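Local coordinates for protocadherin gamma-B3 (Homo sapiens, PDB 5K8R), which probably mediates calcium-dependent cell adhesion through its extracellular cadherin repeats and may help establish and maintain specific neuronal connections in the brain, at residues G255-Q260 with D283-G288; F362-D367 with V390-T395. All blocks are in the same frame, centred on the assembly; numbering follows the deposited sequence.

Contact 1: G255-Q260 with D283-G288; sequences GKEVRQ and DSYTIG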
ATOM      1  N   GLY A 255     -23.601  -4.036 -22.774  1.00 52.64           N
ATOM      2  CA  GLY A 255     -23.673  -3.950 -24.213  1.00 50.99           C
ATOM      3  C   GLY A 255     -23.763  -2.504 -24.681  1.00 70.46           C
ATOM      4  O   GLY A 255     -23.975  -1.576 -23.902  1.00 72.88           O
ATOM      5  N   LYS A 256     -23.595  -2.330 -25.995  1.00 82.95           N
ATOM      6  CA  LYS A 256     -23.634  -0.987 -26.563  1.00 80.29           C
ATOM      7  C   LYS A 256     -25.026  -0.373 -26.480  1.00 63.29           C
ATOM      8  O   LYS A 256     -25.152   0.854 -26.400  1.00 53.25           O
ATOM      9  CB  LYS A 256     -23.146  -1.010 -28.010  1.00 87.24           C
ATOM     10  CG  LYS A 256     -21.637  -1.126 -28.145  1.00 84.66           C
ATOM     11  CD  LYS A 256     -21.187  -0.827 -29.563  1.00 81.76           C
ATOM     12  CE  LYS A 256     -19.671  -0.767 -29.653  1.00 81.94           C
ATOM     13  NZ  LYS A 256     -19.209  -0.413 -31.023  1.00 84.24           N
ATOM     14  N   GLU A 257     -26.078  -1.198 -26.498  1.00 63.55           N
ATOM     15  CA  GLU A 257     -27.428  -0.660 -26.350  1.00 73.38           C
ATOM     16  C   GLU A 257     -27.652  -0.084 -24.959  1.00 71.99           C
ATOM     17  O   GLU A 257     -28.490   0.808 -24.786  1.00 82.37           O
ATOM     18  CB  GLU A 257     -28.472  -1.737 -26.642  1.00 84.70           C
ATOM     19  CG  GLU A 257     -28.354  -2.984 -25.782  1.00 94.35           C
ATOM     20  CD  GLU A 257     -29.566  -3.888 -25.902  1.00102.70           C
ATOM     21  OE1 GLU A 257     -30.662  -3.471 -25.473  1.00100.68           O
ATOM     22  OE2 GLU A 257     -29.430  -5.007 -26.441  1.00108.74           O
ATOM     23  N   VAL A 258     -26.919  -0.575 -23.962  1.00 62.49           N
ATOM     24  CA  VAL A 258     -27.058  -0.094 -22.592  1.00 56.38           C
ATOM     25  C   VAL A 258     -25.945   0.898 -22.283  1.00 50.77           C
ATOM     26  O   VAL A 258     -26.119   1.806 -21.463  1.00 44.70           O
ATOM     27  CB  VAL A 258     -27.046  -1.265 -21.598  1.00 53.57           C
ATOM     28  CG1 VAL A 258     -27.476  -0.794 -20.223  1.00 53.21           C
ATOM     29  CG2 VAL A 258     -27.943  -2.390 -22.101  1.00 69.76           C
ATOM     30  N   ARG A 259     -24.792   0.725 -22.936  1.00 41.92           N
ATOM     31  CA  ARG A 259     -23.707   1.687 -22.794  1.00 48.59           C
ATOM     32  C   ARG A 259     -24.137   3.079 -23.241  1.00 56.51           C
ATOM     33  O   ARG A 259     -23.725   4.082 -22.645  1.00 57.11           O
ATOM     34  CB  ARG A 259     -22.487   1.218 -23.592  1.00 62.32           C
ATOM     35  CG  ARG A 259     -21.376   2.250 -23.671  1.00 76.61           C
ATOM     36  CD  ARG A 259     -20.134   1.714 -24.361  1.00 85.16           C
ATOM     37  NE  ARG A 259     -19.300   0.922 -23.462  1.00 98.37           N
ATOM     38  CZ  ARG A 259     -19.337  -0.404 -23.385  1.00 96.69           C
ATOM     39  NH1 ARG A 259     -20.170  -1.090 -24.155  1.00106.91           N
ATOM     40  NH2 ARG A 259     -18.540  -1.044 -22.541  1.00 78.00           N
ATOM     41  N   GLN A 260     -24.973   3.161 -24.272  1.00 59.48           N
ATOM     42  CA  GLN A 260     -25.485   4.432 -24.766  1.00 57.26           C
ATOM     43  C   GLN A 260     -26.742   4.887 -24.036  1.00 56.63           C
ATOM     44  O   GLN A 260     -27.347   5.888 -24.436  1.00 64.06           O
ATOM     45  CB  GLN A 260     -25.770   4.335 -26.266  1.00 70.25           C
ATOM     46  CG  GLN A 260     -24.541   4.082 -27.120  1.00 84.69           C
ATOM     47  CD  GLN A 260     -23.602   5.271 -27.156  1.00 96.64           C
ATOM     48  OE1 GLN A 260     -22.481   5.204 -26.653  1.00105.39           O
ATOM     49  NE2 GLN A 260     -24.053   6.365 -27.761  1.00 95.40           N
ATOM     50  N   ASP A 283     -38.285  -3.468 -21.836  1.00 48.87           N
ATOM     51  CA  ASP A 283     -39.017  -3.115 -20.628  1.00 45.94           C
ATOM     52  C   ASP A 283     -38.229  -3.354 -19.346  1.00 43.37           C
ATOM     53  O   ASP A 283     -38.727  -3.029 -18.262  1.00 37.87           O
ATOM     54  CB  ASP A 283     -40.340  -3.889 -20.568  1.00 38.71           C
ATOM     55  CG  ASP A 283     -40.153  -5.389 -20.729  1.00 50.86           C
ATOM     56  OD1 ASP A 283     -39.004  -5.870 -20.640  1.00 55.78           O
ATOM     57  OD2 ASP A 283     -41.165  -6.091 -20.939  1.00 57.28           O
ATOM     58  N   SER A 284     -37.023  -3.909 -19.434  1.00 37.80           N
ATOM     59  CA  SER A 284     -36.245  -4.201 -18.238  1.00 43.32           C
ATOM     60  C   SER A 284     -34.772  -4.291 -18.605  1.00 48.01           C
ATOM     61  O   SER A 284     -34.418  -4.682 -19.721  1.00 42.48           O
ATOM     62  CB  SER A 284     -36.708  -5.503 -17.573  1.00 42.26           C
ATOM     63  OG  SER A 284     -35.932  -5.792 -16.423  1.00 43.86           O
ATOM     64  N   TYR A 285     -33.919  -3.926 -17.648  1.00 45.53           N
ATOM     65  CA  TYR A 285     -32.471  -3.982 -17.817  1.00 39.39           C
ATOM     66  C   TYR A 285     -31.855  -4.596 -16.569  1.00 37.05           C
ATOM     67  O   TYR A 285     -32.033  -4.071 -15.466  1.00 42.11           O
ATOM     68  CB  TYR A 285     -31.884  -2.587 -18.062  1.00 37.11           C
ATOM     69  CG  TYR A 285     -32.303  -1.944 -19.365  1.00 38.01           C
ATOM     70  CD1 TYR A 285     -31.521  -2.069 -20.507  1.00 48.31           C
ATOM     71  CD2 TYR A 285     -33.472  -1.200 -19.452  1.00 43.12           C
ATOM     72  CE1 TYR A 285     -31.895  -1.477 -21.699  1.00 45.90           C
ATOM     73  CE2 TYR A 285     -33.855  -0.606 -20.641  1.00 39.98           C
ATOM     74  CZ  TYR A 285     -33.063  -0.749 -21.759  1.00 39.83           C
ATOM     75  OH  TYR A 285     -33.441  -0.158 -22.944  1.00 57.49           O
ATOM     76  N   THR A 286     -31.131  -5.697 -16.739  1.00 33.45           N
ATOM     77  CA  THR A 286     -30.371  -6.315 -15.659  1.00 43.66           C
ATOM     78  C   THR A 286     -28.888  -6.120 -15.946  1.00 47.45           C
ATOM     79  O   THR A 286     -28.375  -6.621 -16.952  1.00 47.78           O
ATOM     80  CB  THR A 286     -30.708  -7.799 -15.515  1.00 48.69           C
ATOM     81  OG1 THR A 286     -32.071  -7.941 -15.094  1.00 59.31           O
ATOM     82  CG2 THR A 286     -29.798  -8.452 -14.486  1.00 48.49           C
ATOM     83  N   ILE A 287     -28.208  -5.390 -15.065  1.00 48.00           N
ATOM     84  CA  ILE A 287     -26.832  -4.960 -15.282  1.00 43.98           C
ATOM     85  C   ILE A 287     -25.991  -5.373 -14.084  1.00 38.18           C
ATOM     86  O   ILE A 287     -26.403  -5.181 -12.936  1.00 40.06           O
ATOM     87  CB  ILE A 287     -26.744  -3.436 -15.495  1.00 30.25           C
ATOM     88  CG1 ILE A 287     -27.663  -2.998 -16.636  1.00 29.77           C
ATOM     89  CG2 ILE A 287     -25.313  -3.021 -15.768  1.00 36.93           C
ATOM     90  CD1 ILE A 287     -27.879  -1.502 -16.696  1.00 33.14           C
ATOM     91  N   GLY A 288     -24.812  -5.930 -14.349  1.00 43.97           N
ATOM     92  CA  GLY A 288     -23.878  -6.267 -13.289  1.00 34.46           C
ATOM     93  C   GLY A 288     -23.009  -5.073 -12.919  1.00 41.07           C
ATOM     94  O   GLY A 288     -22.537  -4.334 -13.784  1.00 39.03           O
TER
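Val258, on the one-turn helix 256-259, sends its two methyls to different residues of the strand that begins at Ser284. Val258 CG1, lying anti to the backbone N (chi1 -168°), meets Ile287 CD1 at 3.6 Å. Val258 CG2 comes to the edge of the Tyr285 ring, near its plane, 3.9 Å from Tyr285 CD1 and 4.1 Å from Tyr285 CE1. The valine therefore straddles Tyr285 and Ile287, which lie two residues apart on the same face of the strand and point into the repeat. More loosely, Glu257 OE1 lies 4.4 Å from Tyr285 CE1, obliquely to the ring; its polar partner is Arg282, with which it forms a salt bridge just before the strand. No hydrogen bond crosses between the segments. Gly255 O, at the N-cap, accepts from Val258 N at 3.1 Å and from Arg259 N, which closes the single turn that carries Val258. Phe262, on the strand following the helix, makes an edge-to-face pair with the Tyr285 ring. In cadherin repeat 3, strand 284-292 runs between strands 298-308 and 248-252, bonded through Tyr285 to Ile305 and through Gly288 to Ile252, while helix 256-259 packs on its inward-facing side chains.

Contact 2: F362-D367 with V390-T395; sequences FKIVQD and VTITAT
Phe362 and Val390 form the aromatic half of this contact, and Ile364 and Ile392 the aliphatic half. One methyl, Val390 CG2, serves the ring: it sits 3.8 Å from both Phe362 CD2 and Phe362 CE2, meeting the CD2-CE2 bond obliquely. The ring also makes an edge-to-face pair with Tyr388, two residues before the valine on the same strand. Two residues on in each strand, the isoleucines meet end to end through their terminal methyls, Ile364 CD1 3.8 Å from Ile392 CD1. Ile364 has an extended side chain (chi2 -176°), whereas Ile392 is bent at chi2 (-62°), which turns its terminal methyl toward the facing strand although its CB does not point there. Ile339, on strand 335-342, touches both isoleucines, and Leu374 touches both Phe362 and Val390, so each pair is joined by a third apolar side chain.

The backbones bond to other strands: Val365 to Arg373, Val390 to Ile408, and Ile392 to Lys406. No hydrogen bond links the two segments, whose nearest CA atoms, those of Phe362 and Val390, are 8.7 Å apart. Phe362, Val390 and Ile392 are buried, while Ile364, on an outermost strand of its sheet within this chain, is partly exposed. This part of the interface between the two sheets of the cadherin repeat 4 sandwich is thus joined by apolar packing alone.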
ATOM      1  N   PHE A 362     -73.195   4.410 -44.654  1.00 49.02           N
ATOM      2  CA  PHE A 362     -72.295   3.307 -44.350  1.00 40.92           C
ATOM      3  C   PHE A 362     -72.339   3.026 -42.851  1.00 37.96           C
ATOM      4  O   PHE A 362     -73.002   3.728 -42.081  1.00 41.10           O
ATOM      5  CB  PHE A 362     -70.865   3.616 -44.814  1.00 38.54           C
ATOM      6  CG  PHE A 362     -70.776   4.068 -46.244  1.00 48.86           C
ATOM      7  CD1 PHE A 362     -71.055   3.194 -47.282  1.00 45.97           C
ATOM      8  CD2 PHE A 362     -70.404   5.366 -46.551  1.00 50.55           C
ATOM      9  CE1 PHE A 362     -70.972   3.610 -48.599  1.00 36.81           C
ATOM     10  CE2 PHE A 362     -70.320   5.787 -47.866  1.00 48.17           C
ATOM     11  CZ  PHE A 362     -70.603   4.907 -48.889  1.00 32.71           C
ATOM     12  N   LYS A 363     -71.611   1.992 -42.437  1.00 44.22           N
ATOM     13  CA  LYS A 363     -71.659   1.499 -41.068  1.00 38.31           C
ATOM     14  C   LYS A 363     -70.482   0.571 -40.815  1.00 37.27           C
ATOM     15  O   LYS A 363     -70.208  -0.321 -41.623  1.00 41.46           O
ATOM     16  CB  LYS A 363     -72.981   0.772 -40.807  1.00 37.29           C
ATOM     17  CG  LYS A 363     -73.076   0.105 -39.447  1.00 55.92           C
ATOM     18  CD  LYS A 363     -74.309  -0.783 -39.358  1.00 56.07           C
ATOM     19  CE  LYS A 363     -74.264  -1.900 -40.392  1.00 53.97           C
ATOM     20  NZ  LYS A 363     -75.426  -2.825 -40.276  1.00 52.84           N
ATOM     21  N   ILE A 364     -69.783   0.770 -39.702  1.00 42.69           N
ATOM     22  CA  ILE A 364     -68.627  -0.054 -39.366  1.00 32.89           C
ATOM     23  C   ILE A 364     -69.098  -1.315 -38.655  1.00 38.41           C
ATOM     24  O   ILE A 364     -69.834  -1.250 -37.662  1.00 39.75           O
ATOM     25  CB  ILE A 364     -67.629   0.735 -38.501  1.00 34.91           C
ATOM     26  CG1 ILE A 364     -66.917   1.793 -39.345  1.00 29.53           C
ATOM     27  CG2 ILE A 364     -66.617  -0.205 -37.858  1.00 30.32           C
ATOM     28  CD1 ILE A 364     -65.843   2.550 -38.594  1.00 61.63           C
ATOM     29  N   VAL A 365     -68.673  -2.470 -39.161  1.00 43.28           N
ATOM     30  CA  VAL A 365     -68.989  -3.765 -38.570  1.00 38.08           C
ATOM     31  C   VAL A 365     -67.681  -4.408 -38.134  1.00 37.82           C
ATOM     32  O   VAL A 365     -66.816  -4.696 -38.970  1.00 48.54           O
ATOM     33  CB  VAL A 365     -69.749  -4.674 -39.549  1.00 45.27           C
ATOM     34  CG1 VAL A 365     -70.023  -6.028 -38.911  1.00 58.85           C
ATOM     35  CG2 VAL A 365     -71.046  -4.015 -39.989  1.00 40.38           C
ATOM     36  N   GLN A 366     -67.534  -4.662 -36.853  1.00 37.36           N
ATOM     37  CA  GLN A 366     -66.330  -5.244 -36.297  1.00 33.65           C
ATOM     38  C   GLN A 366     -66.188  -6.742 -36.528  1.00 50.68           C
ATOM     39  O   GLN A 366     -67.088  -7.487 -36.243  1.00 52.98           O
ATOM     40  CB  GLN A 366     -66.266  -4.920 -34.820  1.00 35.52           C
ATOM     41  CG  GLN A 366     -65.251  -5.706 -34.038  1.00 39.50           C
ATOM     42  CD  GLN A 366     -64.759  -5.022 -32.800  1.00 48.17           C
ATOM     43  OE1 GLN A 366     -65.517  -4.459 -32.039  1.00 57.42           O
ATOM     44  NE2 GLN A 366     -63.485  -5.092 -32.586  1.00 49.41           N
ATOM     45  N   ASP A 367     -65.040  -7.158 -37.041  1.00 43.73           N
ATOM     46  CA  ASP A 367     -64.759  -8.554 -37.326  1.00 45.44           C
ATOM     47  C   ASP A 367     -63.877  -9.222 -36.269  1.00 52.20           C
ATOM     48  O   ASP A 367     -64.216 -10.265 -35.768  1.00 61.11           O
ATOM     49  CB  ASP A 367     -64.149  -8.700 -38.702  1.00 36.43           C
ATOM     50  CG  ASP A 367     -65.132  -8.452 -39.789  1.00 50.22           C
ATOM     51  OD1 ASP A 367     -66.246  -8.948 -39.699  1.00 57.00           O
ATOM     52  OD2 ASP A 367     -64.792  -7.772 -40.750  1.00 54.35           O
ATOM     53  N   VAL A 390     -65.316   9.529 -46.545  1.00 44.69           N
ATOM     54  CA  VAL A 390     -65.556   8.803 -45.303  1.00 35.60           C
ATOM     55  C   VAL A 390     -64.343   8.963 -44.395  1.00 36.48           C
ATOM     56  O   VAL A 390     -63.225   8.587 -44.764  1.00 41.24           O
ATOM     57  CB  VAL A 390     -65.846   7.321 -45.578  1.00 35.27           C
ATOM     58  CG1 VAL A 390     -65.964   6.554 -44.273  1.00 37.06           C
ATOM     59  CG2 VAL A 390     -67.117   7.177 -46.401  1.00 34.19           C
ATOM     60  N   THR A 391     -64.565   9.517 -43.206  1.00 35.31           N
ATOM     61  CA  THR A 391     -63.511   9.735 -42.222  1.00 39.70           C
ATOM     62  C   THR A 391     -63.653   8.707 -41.106  1.00 36.22           C
ATOM     63  O   THR A 391     -64.690   8.651 -40.437  1.00 24.54           O
ATOM     64  CB  THR A 391     -63.571  11.152 -41.651  1.00 40.75           C
ATOM     65  OG1 THR A 391     -63.304  12.101 -42.690  1.00 56.22           O
ATOM     66  CG2 THR A 391     -62.545  11.321 -40.541  1.00 38.51           C
ATOM     67  N   ILE A 392     -62.613   7.901 -40.912  1.00 43.26           N
ATOM     68  CA  ILE A 392     -62.570   6.898 -39.855  1.00 41.63           C
ATOM     69  C   ILE A 392     -61.667   7.415 -38.745  1.00 47.33           C
ATOM     70  O   ILE A 392     -60.566   7.915 -39.012  1.00 45.22           O
ATOM     71  CB  ILE A 392     -62.066   5.547 -40.391  1.00 37.23           C
ATOM     72  CG1 ILE A 392     -62.936   5.077 -41.558  1.00 34.78           C
ATOM     73  CG2 ILE A 392     -62.053   4.508 -39.284  1.00 32.34           C
ATOM     74  CD1 ILE A 392     -64.384   4.847 -41.189  1.00 35.85           C
ATOM     75  N   THR A 393     -62.131   7.305 -37.501  1.00 40.13           N
ATOM     76  CA  THR A 393     -61.377   7.777 -36.348  1.00 36.64           C
ATOM     77  C   THR A 393     -61.077   6.615 -35.413  1.00 39.35           C
ATOM     78  O   THR A 393     -61.901   5.710 -35.246  1.00 40.50           O
ATOM     79  CB  THR A 393     -62.138   8.872 -35.589  1.00 44.89           C
ATOM     80  OG1 THR A 393     -63.418   8.373 -35.179  1.00 56.86           O
ATOM     81  CG2 THR A 393     -62.336  10.095 -36.471  1.00 47.12           C
ATOM     82  N   ALA A 394     -59.891   6.645 -34.807  1.00 47.57           N
ATOM     83  CA  ALA A 394     -59.472   5.634 -33.846  1.00 42.13           C
ATOM     84  C   ALA A 394     -58.924   6.325 -32.609  1.00 46.39           C
ATOM     85  O   ALA A 394     -58.125   7.261 -32.720  1.00 58.04           O
ATOM     86  CB  ALA A 394     -58.416   4.697 -34.441  1.00 39.83           C
ATOM     87  N   THR A 395     -59.352   5.866 -31.435  1.00 49.75           N
ATOM     88  CA  THR A 395     -58.921   6.451 -30.172  1.00 45.23           C
ATOM     89  C   THR A 395     -58.596   5.334 -29.195  1.00 39.97           C
ATOM     90  O   THR A 395     -59.388   4.400 -29.037  1.00 27.69           O
ATOM     91  CB  THR A 395     -60.005   7.365 -29.586  1.00 48.15           C
ATOM     92  OG1 THR A 395     -60.379   8.351 -30.555  1.00 51.71           O
ATOM     93  CG2 THR A 395     -59.498   8.061 -28.331  1.00 43.80           C
TER

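How the contacts relate
Contacts 1 and 2 are equivalent in one respect: each packs apolar side chains against the inner face of the sheet strand that lies between the neighbouring strands 298-308 and 248-252 in repeat 3, or 403-413 and 352-357 in repeat 4. The partner differs. A short helix supplies it in contact 1, and an outermost strand of the opposite sheet in contact 2. Both are largely buried, but contact 1 reaches the surface through an exposed, charged residue, whereas contact 2 does so only in part, through the apolar Ile364. They follow in series along the rod-like chain, with centres about 41 Å apart and no direct touch.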